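Local coordinates for suppressor protein MPT5 (Saccharomyces cerevisiae, PDB 5BZ1) that binds recognition elements in the 3'-UTRs of target mRNAs through its Pumilio-repeat domain and so regulates their expression after transcription, at residues A[118-122]-A[123-127]; A[289-292]-A[293-297]; A[47-50]-A[51-55]. One frame throughout, in Å; residues are numbered along the deposited sequence.

Interaction 1: A[118-122]-A[123-127]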
ATOM      1  N   ILE A 118       4.514  13.076  19.116  1.00 29.25           N
ATOM      2  CA  ILE A 118       4.007  13.127  17.747  1.00 28.66           C
ATOM      3  C   ILE A 118       2.761  12.249  17.590  1.00 29.89           C
ATOM      4  O   ILE A 118       1.746  12.684  17.043  1.00 28.33           O
ATOM      5  CB  ILE A 118       5.091  12.680  16.744  1.00 30.47           C
ATOM      6  CG1 ILE A 118       6.191  13.740  16.638  1.00 29.17           C
ATOM      7  CG2 ILE A 118       4.491  12.414  15.374  1.00 26.52           C
ATOM      8  CD1 ILE A 118       7.440  13.261  15.913  1.00 31.06           C
ATOM      9  N   ILE A 119       2.849  11.015  18.077  1.00 29.71           N
ATOM     10  CA  ILE A 119       1.730  10.075  18.033  1.00 35.03           C
ATOM     11  C   ILE A 119       0.521  10.609  18.814  1.00 32.50           C
ATOM     12  O   ILE A 119      -0.630  10.404  18.421  1.00 31.28           O
ATOM     13  CB  ILE A 119       2.163   8.687  18.558  1.00 34.56           C
ATOM     14  CG1 ILE A 119       3.163   8.052  17.593  1.00 33.44           C
ATOM     15  CG2 ILE A 119       0.967   7.762  18.747  1.00 35.83           C
ATOM     16  CD1 ILE A 119       2.647   7.979  16.157  1.00 26.69           C
ATOM     17  N   LYS A 120       0.786  11.310  19.912  1.00 30.55           N
ATOM     18  CA  LYS A 120      -0.281  11.919  20.698  1.00 32.11           C
ATOM     19  C   LYS A 120      -1.015  12.988  19.882  1.00 30.28           C
ATOM     20  O   LYS A 120      -2.238  13.131  19.979  1.00 33.93           O
ATOM     21  CB  LYS A 120       0.278  12.525  21.986  1.00 32.07           C
ATOM     22  CG  LYS A 120      -0.774  13.149  22.896  1.00 35.03           C
ATOM     23  CD  LYS A 120      -0.128  13.733  24.144  1.00 40.20           C
ATOM     24  CE  LYS A 120      -1.134  14.491  24.992  1.00 44.52           C
ATOM     25  NZ  LYS A 120      -0.500  15.063  26.208  1.00 52.32           N
ATOM     26  N   GLY A 121      -0.269  13.722  19.063  1.00 27.28           N
ATOM     27  CA  GLY A 121      -0.858  14.758  18.233  1.00 29.33           C
ATOM     28  C   GLY A 121      -1.787  14.192  17.177  1.00 30.56           C
ATOM     29  O   GLY A 121      -2.764  14.837  16.783  1.00 29.47           O
ATOM     30  N   PHE A 122      -1.482  12.982  16.716  1.00 23.10           N
ATOM     31  CA  PHE A 122      -2.296  12.317  15.707  1.00 25.93           C
ATOM     32  C   PHE A 122      -3.457  11.535  16.328  1.00 30.66           C
ATOM     33  O   PHE A 122      -4.288  10.970  15.610  1.00 29.92           O
ATOM     34  CB  PHE A 122      -1.439  11.373  14.857  1.00 28.28           C
ATOM     35  CG  PHE A 122      -0.610  12.070  13.812  1.00 27.98           C
ATOM     36  CD1 PHE A 122      -1.214  12.670  12.712  1.00 27.40           C
ATOM     37  CD2 PHE A 122       0.776  12.111  13.914  1.00 28.23           C
ATOM     38  CE1 PHE A 122      -0.453  13.312  11.742  1.00 28.14           C
ATOM     39  CE2 PHE A 122       1.544  12.753  12.950  1.00 27.32           C
ATOM     40  CZ  PHE A 122       0.928  13.352  11.863  1.00 31.90           C
ATOM     41  N   SER A 123      -3.504  11.489  17.658  1.00 28.40           N
ATOM     42  CA  SER A 123      -4.586  10.793  18.351  1.00 28.21           C
ATOM     43  C   SER A 123      -5.862  11.629  18.316  1.00 32.76           C
ATOM     44  O   SER A 123      -5.828  12.819  17.986  1.00 32.60           O
ATOM     45  CB  SER A 123      -4.211  10.492  19.802  1.00 28.98           C
ATOM     46  OG  SER A 123      -4.240  11.670  20.592  1.00 32.04           O
ATOM     47  N   GLN A 124      -6.982  11.006  18.671  1.00 30.05           N
ATOM     48  CA  GLN A 124      -8.280  11.670  18.619  1.00 30.00           C
ATOM     49  C   GLN A 124      -8.410  12.852  19.574  1.00 33.28           C
ATOM     50  O   GLN A 124      -9.338  13.649  19.454  1.00 37.29           O
ATOM     51  CB  GLN A 124      -9.410  10.665  18.848  1.00 29.83           C
ATOM     52  CG  GLN A 124      -9.642   9.732  17.669  1.00 27.31           C
ATOM     53  CD  GLN A 124     -10.842   8.829  17.869  1.00 34.97           C
ATOM     54  OE1 GLN A 124     -11.961   9.299  18.064  1.00 39.48           O
ATOM     55  NE2 GLN A 124     -10.610   7.523  17.824  1.00 35.39           N
ATOM     56  N   GLU A 125      -7.482  12.971  20.516  1.00 36.59           N
ATOM     57  CA  GLU A 125      -7.476  14.111  21.423  1.00 38.43           C
ATOM     58  C   GLU A 125      -7.235  15.414  20.649  1.00 34.64           C
ATOM     59  O   GLU A 125      -7.722  16.476  21.040  1.00 36.24           O
ATOM     60  CB  GLU A 125      -6.407  13.924  22.504  1.00 39.90           C
ATOM     61  CG  GLU A 125      -6.393  15.010  23.573  1.00 46.30           C
ATOM     62  CD  GLU A 125      -5.301  14.802  24.607  1.00 53.60           C
ATOM     63  OE1 GLU A 125      -4.595  13.773  24.535  1.00 54.12           O
ATOM     64  OE2 GLU A 125      -5.147  15.670  25.492  1.00 59.08           O
ATOM     65  N   PHE A 126      -6.503  15.319  19.540  1.00 31.75           N
ATOM     66  CA  PHE A 126      -6.140  16.496  18.753  1.00 34.68           C
ATOM     67  C   PHE A 126      -6.497  16.382  17.267  1.00 35.68           C
ATOM     68  O   PHE A 126      -6.633  17.393  16.578  1.00 34.40           O
ATOM     69  CB  PHE A 126      -4.642  16.786  18.894  1.00 31.42           C
ATOM     70  CG  PHE A 126      -4.210  17.090  20.301  1.00 36.52           C
ATOM     71  CD1 PHE A 126      -4.416  18.350  20.846  1.00 34.74           C
ATOM     72  CD2 PHE A 126      -3.589  16.119  21.079  1.00 35.96           C
ATOM     73  CE1 PHE A 126      -4.016  18.639  22.144  1.00 38.19           C
ATOM     74  CE2 PHE A 126      -3.188  16.398  22.376  1.00 38.93           C
ATOM     75  CZ  PHE A 126      -3.400  17.662  22.910  1.00 38.11           C
ATOM     76  N   THR A 127      -6.640  15.152  16.781  1.00 29.64           N
ATOM     77  CA  THR A 127      -6.907  14.909  15.367  1.00 27.39           C
ATOM     78  C   THR A 127      -8.012  13.865  15.194  1.00 32.51           C
ATOM     79  O   THR A 127      -7.875  12.729  15.651  1.00 35.46           O
ATOM     80  CB  THR A 127      -5.628  14.436  14.646  1.00 29.80           C
ATOM     81  OG1 THR A 127      -4.597  15.417  14.810  1.00 31.03           O
ATOM     82  CG2 THR A 127      -5.881  14.215  13.161  1.00 29.68           C
TER
HETATM   83  O   HOH W   1      -3.017  16.059  27.397  1.00 57.79           O
HETATM   84  O   HOH W   2      -6.854  10.205  15.453  1.00 30.31           O
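The C-terminal end of helix 112-121, at the join between Pumilio repeats 3 and 4, is tied into the following turn when Ser123 folds back on Lys120. Lys120 O takes two bonds from this one residue: the hydroxyl OG of Ser123 at 2.6 Å, tilted only 18° from the carbonyl plane, and the amide N of Ser123 at 3.1 Å, well above that plane. Ser123 OG sits between its own N and carbonyl carbon (chi1 74°), the setting that turns it back to the helix end. Gly121 O, the next carbonyl along, takes a bond from Thr127 OG1 at 2.8 Å, lying in the carbonyl plane. The extended Lys120 side chain brings CE to the ring edge of Phe126, 3.8 Å from CE2, while Glu125 CG lies over one face of that ring, toward its rim. A water joins Lys120 NZ to Glu125 OE2, and Tyr86 bonds NZ and meets the Phe126 ring edge-to-face. Without the hydroxyl, as with an alanine at Ser123, Lys120 O would probably keep the amide bond alone and the turn would be less firmly tied. The carbonyls of Lys120 and Gly121 thus find donors in side chains of the turn, and the lysine and glutamate charges meet through water rather than directly.

Interaction 2: A[289-292]-A[293-297]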
ATOM      1  N   ASP A 289      -3.844 -27.359   5.146  1.00 68.79           N
ATOM      2  CA  ASP A 289      -5.208 -26.846   4.985  1.00 69.87           C
ATOM      3  C   ASP A 289      -5.322 -25.798   3.878  1.00 64.73           C
ATOM      4  O   ASP A 289      -6.332 -25.740   3.177  1.00 63.32           O
ATOM      5  CB  ASP A 289      -5.758 -26.294   6.303  1.00 74.20           C
ATOM      6  CG  ASP A 289      -7.259 -26.492   6.433  1.00 78.87           C
ATOM      7  OD1 ASP A 289      -7.749 -27.574   6.042  1.00 86.10           O
ATOM      8  OD2 ASP A 289      -7.948 -25.570   6.915  1.00 73.91           O
ATOM      9  N   VAL A 290      -4.284 -24.977   3.730  1.00 52.13           N
ATOM     10  CA  VAL A 290      -4.187 -24.040   2.612  1.00 48.53           C
ATOM     11  C   VAL A 290      -4.251 -24.799   1.282  1.00 64.41           C
ATOM     12  O   VAL A 290      -4.904 -24.363   0.329  1.00 60.72           O
ATOM     13  CB  VAL A 290      -2.874 -23.221   2.679  1.00 48.04           C
ATOM     14  CG1 VAL A 290      -2.602 -22.518   1.361  1.00 49.64           C
ATOM     15  CG2 VAL A 290      -2.919 -22.214   3.825  1.00 51.14           C
ATOM     16  N   ILE A 291      -3.583 -25.949   1.240  1.00 65.03           N
ATOM     17  CA  ILE A 291      -3.493 -26.767   0.030  1.00 61.52           C
ATOM     18  C   ILE A 291      -4.805 -27.488  -0.305  1.00 52.79           C
ATOM     19  O   ILE A 291      -5.248 -27.467  -1.458  1.00 49.44           O
ATOM     20  CB  ILE A 291      -2.322 -27.776   0.129  1.00 63.65           C
ATOM     21  CG1 ILE A 291      -0.986 -27.027   0.162  1.00 63.76           C
ATOM     22  CG2 ILE A 291      -2.354 -28.763  -1.029  1.00 63.14           C
ATOM     23  CD1 ILE A 291       0.158 -27.809   0.782  1.00 68.46           C
ATOM     24  N   ASN A 292      -5.421 -28.117   0.697  1.00 53.84           N
ATOM     25  CA  ASN A 292      -6.710 -28.790   0.518  1.00 57.26           C
ATOM     26  C   ASN A 292      -7.779 -27.829   0.004  1.00 61.39           C
ATOM     27  O   ASN A 292      -8.580 -28.175  -0.863  1.00 60.19           O
ATOM     28  CB  ASN A 292      -7.195 -29.401   1.836  1.00 61.50           C
ATOM     29  CG  ASN A 292      -6.069 -29.987   2.667  1.00 66.75           C
ATOM     30  OD1 ASN A 292      -5.123 -30.567   2.137  1.00 74.45           O
ATOM     31  ND2 ASN A 292      -6.171 -29.838   3.985  1.00 67.13           N
ATOM     32  N   ALA A 293      -7.786 -26.623   0.562  1.00 66.28           N
ATOM     33  CA  ALA A 293      -8.743 -25.594   0.174  1.00 62.27           C
ATOM     34  C   ALA A 293      -8.534 -25.178  -1.281  1.00 53.22           C
ATOM     35  O   ALA A 293      -9.492 -25.064  -2.045  1.00 46.55           O
ATOM     36  CB  ALA A 293      -8.621 -24.392   1.095  1.00 56.06           C
ATOM     37  N   SER A 294      -7.277 -24.956  -1.653  1.00 53.33           N
ATOM     38  CA  SER A 294      -6.928 -24.518  -3.000  1.00 46.58           C
ATOM     39  C   SER A 294      -7.381 -25.506  -4.075  1.00 43.22           C
ATOM     40  O   SER A 294      -7.820 -25.105  -5.154  1.00 41.87           O
ATOM     41  CB  SER A 294      -5.420 -24.294  -3.109  1.00 53.73           C
ATOM     42  OG  SER A 294      -4.964 -23.391  -2.123  1.00 55.69           O
ATOM     43  N   MET A 295      -7.268 -26.796  -3.774  1.00 48.81           N
ATOM     44  CA  MET A 295      -7.620 -27.841  -4.730  1.00 48.04           C
ATOM     45  C   MET A 295      -9.102 -27.808  -5.114  1.00 46.34           C
ATOM     46  O   MET A 295      -9.442 -27.853  -6.297  1.00 47.13           O
ATOM     47  CB  MET A 295      -7.223 -29.220  -4.193  1.00 48.42           C
ATOM     48  CG  MET A 295      -5.725 -29.510  -4.271  1.00 48.02           C
ATOM     49  SD  MET A 295      -5.200 -31.032  -3.446  1.00 60.42           S
ATOM     50  CE  MET A 295      -6.775 -31.833  -3.139  1.00 76.13           C
ATOM     51  N   ASN A 296      -9.977 -27.711  -4.116  1.00 47.21           N
ATOM     52  CA  ASN A 296     -11.418 -27.668  -4.359  1.00 52.14           C
ATOM     53  C   ASN A 296     -11.858 -26.413  -5.118  1.00 46.21           C
ATOM     54  O   ASN A 296     -12.755 -26.468  -5.960  1.00 44.14           O
ATOM     55  CB  ASN A 296     -12.185 -27.781  -3.037  1.00 60.90           C
ATOM     56  CG  ASN A 296     -11.940 -29.101  -2.327  1.00 72.38           C
ATOM     57  OD1 ASN A 296     -11.337 -29.139  -1.254  1.00 80.40           O
ATOM     58  ND2 ASN A 296     -12.414 -30.192  -2.921  1.00 70.78           N
ATOM     59  N   ILE A 297     -11.221 -25.285  -4.811  1.00 40.21           N
ATOM     60  CA  ILE A 297     -11.539 -24.011  -5.449  1.00 42.82           C
ATOM     61  C   ILE A 297     -11.100 -24.006  -6.911  1.00 37.49           C
ATOM     62  O   ILE A 297     -11.808 -23.491  -7.778  1.00 40.93           O
ATOM     63  CB  ILE A 297     -10.878 -22.831  -4.702  1.00 40.15           C
ATOM     64  CG1 ILE A 297     -11.463 -22.695  -3.297  1.00 43.19           C
ATOM     65  CG2 ILE A 297     -11.048 -21.527  -5.473  1.00 37.83           C
ATOM     66  CD1 ILE A 297     -10.784 -21.638  -2.444  1.00 38.02           C
TER
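Ser294 leans back along its helix onto Val290, its OG 2.6 Å from Val290 O. With OG anti to its own carbonyl carbon (chi1 -55°), the hydroxyl is set beside the residue's own N, and both can reach Val290 O, the backbone bond from Ser294 N measuring 3.1 Å. The two donors come to Val290 O from opposite faces of its plane, tilted by similar amounts, so the carbonyl is gripped between them. One residue on, Met295 CG lies beside its backbone N (chi1 -76°) and rests 3.5 Å from Ile291 O. Met295 SD comes to 4.4 Å from Ile291 CG2, a loose apolar touch one turn apart. All this runs along helix 288-307 of the PUM homology domain, in the i to i+4 spacing of an alpha helix. The Val290 and Ser294 side chains both meet Ile267 of helix 253-273, and helix 229-240 adds Phe230 against Val290 and Leu233 against Ser294; Ile291 packs on Phe271. On the exposed side, Ala293 CB stands 3.4 Å from Asp289 O, to which Ala293 N also bonds, and Asn292 ND2 reaches back to Asp289 OD1 in a weak bond of 3.4 Å.

Interaction 3: A[47-50]-A[51-55]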
ATOM      1  N   GLU A  47      16.240  30.412  21.052  1.00 39.80           N
ATOM      2  CA  GLU A  47      15.521  31.148  22.089  1.00 43.37           C
ATOM      3  C   GLU A  47      14.619  32.240  21.519  1.00 39.07           C
ATOM      4  O   GLU A  47      13.579  32.560  22.099  1.00 40.77           O
ATOM      5  CB  GLU A  47      16.503  31.744  23.100  1.00 48.65           C
ATOM      6  CG  GLU A  47      17.244  30.700  23.918  1.00 56.19           C
ATOM      7  CD  GLU A  47      16.305  29.810  24.711  1.00 63.07           C
ATOM      8  OE1 GLU A  47      15.293  30.325  25.231  1.00 64.31           O
ATOM      9  OE2 GLU A  47      16.578  28.596  24.809  1.00 64.62           O
ATOM     10  N   GLN A  48      15.016  32.801  20.380  1.00 29.66           N
ATOM     11  CA  GLN A  48      14.253  33.881  19.759  1.00 32.90           C
ATOM     12  C   GLN A  48      13.120  33.390  18.856  1.00 37.86           C
ATOM     13  O   GLN A  48      12.108  34.071  18.703  1.00 45.93           O
ATOM     14  CB  GLN A  48      15.179  34.828  18.985  1.00 35.39           C
ATOM     15  CG  GLN A  48      16.103  35.678  19.875  1.00 38.96           C
ATOM     16  CD  GLN A  48      16.867  36.733  19.088  1.00 48.59           C
ATOM     17  OE1 GLN A  48      16.512  37.059  17.953  1.00 45.04           O
ATOM     18  NE2 GLN A  48      17.921  37.273  19.691  1.00 62.85           N
ATOM     19  N   ILE A  49      13.280  32.211  18.264  1.00 35.03           N
ATOM     20  CA  ILE A  49      12.293  31.724  17.301  1.00 35.27           C
ATOM     21  C   ILE A  49      11.298  30.720  17.894  1.00 34.30           C
ATOM     22  O   ILE A  49      10.287  30.406  17.266  1.00 38.11           O
ATOM     23  CB  ILE A  49      12.960  31.111  16.046  1.00 36.10           C
ATOM     24  CG1 ILE A  49      13.610  29.764  16.375  1.00 37.29           C
ATOM     25  CG2 ILE A  49      13.973  32.086  15.441  1.00 34.28           C
ATOM     26  CD1 ILE A  49      14.234  29.083  15.170  1.00 42.24           C
ATOM     27  N   LYS A  50      11.581  30.224  19.097  1.00 31.10           N
ATOM     28  CA  LYS A  50      10.712  29.225  19.731  1.00 31.27           C
ATOM     29  C   LYS A  50       9.221  29.599  19.910  1.00 32.96           C
ATOM     30  O   LYS A  50       8.365  28.716  19.844  1.00 36.68           O
ATOM     31  CB  LYS A  50      11.324  28.676  21.034  1.00 32.73           C
ATOM     32  CG  LYS A  50      11.613  29.696  22.125  1.00 39.86           C
ATOM     33  CD  LYS A  50      12.200  29.009  23.352  1.00 43.83           C
ATOM     34  CE  LYS A  50      12.213  29.938  24.557  1.00 51.58           C
ATOM     35  NZ  LYS A  50      12.809  29.283  25.755  1.00 56.10           N
ATOM     36  N   PRO A  51       8.897  30.894  20.122  1.00 31.78           N
ATOM     37  CA  PRO A  51       7.458  31.181  20.155  1.00 28.22           C
ATOM     38  C   PRO A  51       6.819  31.083  18.771  1.00 30.01           C
ATOM     39  O   PRO A  51       5.590  31.100  18.678  1.00 28.52           O
ATOM     40  CB  PRO A  51       7.397  32.641  20.632  1.00 29.54           C
ATOM     41  CG  PRO A  51       8.718  32.898  21.293  1.00 34.15           C
ATOM     42  CD  PRO A  51       9.699  32.061  20.541  1.00 29.62           C
ATOM     43  N   PHE A  52       7.637  30.988  17.723  1.00 30.12           N
ATOM     44  CA  PHE A  52       7.148  31.033  16.348  1.00 28.94           C
ATOM     45  C   PHE A  52       7.352  29.719  15.597  1.00 25.57           C
ATOM     46  O   PHE A  52       7.313  29.699  14.363  1.00 28.51           O
ATOM     47  CB  PHE A  52       7.852  32.153  15.576  1.00 33.22           C
ATOM     48  CG  PHE A  52       7.750  33.505  16.224  1.00 38.19           C
ATOM     49  CD1 PHE A  52       6.696  34.353  15.922  1.00 38.21           C
ATOM     50  CD2 PHE A  52       8.718  33.937  17.119  1.00 42.22           C
ATOM     51  CE1 PHE A  52       6.600  35.604  16.511  1.00 40.69           C
ATOM     52  CE2 PHE A  52       8.630  35.188  17.711  1.00 43.12           C
ATOM     53  CZ  PHE A  52       7.569  36.021  17.407  1.00 39.88           C
ATOM     54  N   PHE A  53       7.571  28.635  16.335  1.00 22.17           N
ATOM     55  CA  PHE A  53       7.826  27.324  15.739  1.00 31.80           C
ATOM     56  C   PHE A  53       6.788  26.920  14.690  1.00 26.16           C
ATOM     57  O   PHE A  53       7.146  26.492  13.592  1.00 32.69           O
ATOM     58  CB  PHE A  53       7.916  26.252  16.827  1.00 34.70           C
ATOM     59  CG  PHE A  53       9.269  26.155  17.468  1.00 35.39           C
ATOM     60  CD1 PHE A  53      10.413  26.460  16.744  1.00 36.46           C
ATOM     61  CD2 PHE A  53       9.401  25.754  18.792  1.00 33.30           C
ATOM     62  CE1 PHE A  53      11.667  26.373  17.324  1.00 38.62           C
ATOM     63  CE2 PHE A  53      10.653  25.661  19.379  1.00 31.94           C
ATOM     64  CZ  PHE A  53      11.786  25.972  18.646  1.00 34.59           C
ATOM     65  N   LEU A  54       5.509  27.064  15.027  1.00 24.96           N
ATOM     66  CA  LEU A  54       4.443  26.696  14.099  1.00 28.78           C
ATOM     67  C   LEU A  54       4.456  27.596  12.866  1.00 28.12           C
ATOM     68  O   LEU A  54       4.301  27.117  11.740  1.00 26.90           O
ATOM     69  CB  LEU A  54       3.072  26.759  14.775  1.00 26.48           C
ATOM     70  CG  LEU A  54       1.897  26.422  13.852  1.00 32.12           C
ATOM     71  CD1 LEU A  54       2.028  25.002  13.314  1.00 24.01           C
ATOM     72  CD2 LEU A  54       0.563  26.607  14.558  1.00 29.39           C
ATOM     73  N   ASP A  55       4.654  28.895  13.088  1.00 27.05           N
ATOM     74  CA  ASP A  55       4.676  29.871  12.003  1.00 29.60           C
ATOM     75  C   ASP A  55       5.789  29.552  11.000  1.00 30.10           C
ATOM     76  O   ASP A  55       5.565  29.545   9.790  1.00 31.81           O
ATOM     77  CB  ASP A  55       4.868  31.282  12.569  1.00 32.92           C
ATOM     78  CG  ASP A  55       3.938  31.579  13.736  1.00 35.06           C
ATOM     79  OD1 ASP A  55       2.995  32.382  13.569  1.00 38.25           O
ATOM     80  OD2 ASP A  55       4.155  31.002  14.821  1.00 37.06           O
TER
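Ile49 O is held by the amide N of Phe52 at 2.8 Å, the one hydrogen bond that spans the turn from 47-50 to 51-55. The N-H comes from above the carbonyl plane, 45° out of it, as the chain tightens round Pro51. The same oxygen lies near the plane of the Phe52 ring at its edge, with Gln48 O beside that edge too, 3.7 Å from CD2. Phe53 lays its ring face against Lys50: CA sits over the ring centre, 3.6 Å from the centroid and 13° off the normal, a CH-pi contact. Lys50 CB also reaches the ring, 3.5 Å from Phe53 CE2, while Ile49 CG1 meets Phe53 CE1 at 4.0 Å, the two side chains crossing at about a right angle. Lys50 CG lies between its backbone N and carbonyl carbon (chi1 59°), which presses it tightly on Pro51 CD, at 3.4 Å; from there the extended chain runs back to a salt bridge, NZ to Glu47 OE1 at 2.7 Å, on the syn side of the carboxylate. Tyr46 adds an edge-to-face contact to Phe53, and Leu81 and Ile85 of helix 75-85 pack on the same ring. Phe52 takes the N-cap position of helix 53-57, and the whole is the tight turn between helix 38-49 and helix 53-57, just past the boundary of Pumilio repeats 1 and 2 in the PUF scaffold.

In the fold
Along the chain interaction 3 comes first, then interaction 1, then interaction 2, all within the one Pumilio homology domain, an all-helical array of repeats. Interactions 3 and 1 lie on the same side of the chain's centre, about 21 Å apart between centres, and each sits near where one repeat passes into the next: helix 38-49 into helix 53-57, and helix 112-121 into the loop before helix 129-137. Helix 89-93 receives side chains from both. Interaction 2, inside helix 288-307, lies about 62 Å from interaction 3 and about 44 Å from interaction 1, centre to centre. None touches another, and none lies within 10 Å of the bound RNA, consistent with a place in the helical scaffold rather than at the RNA-contacting surface.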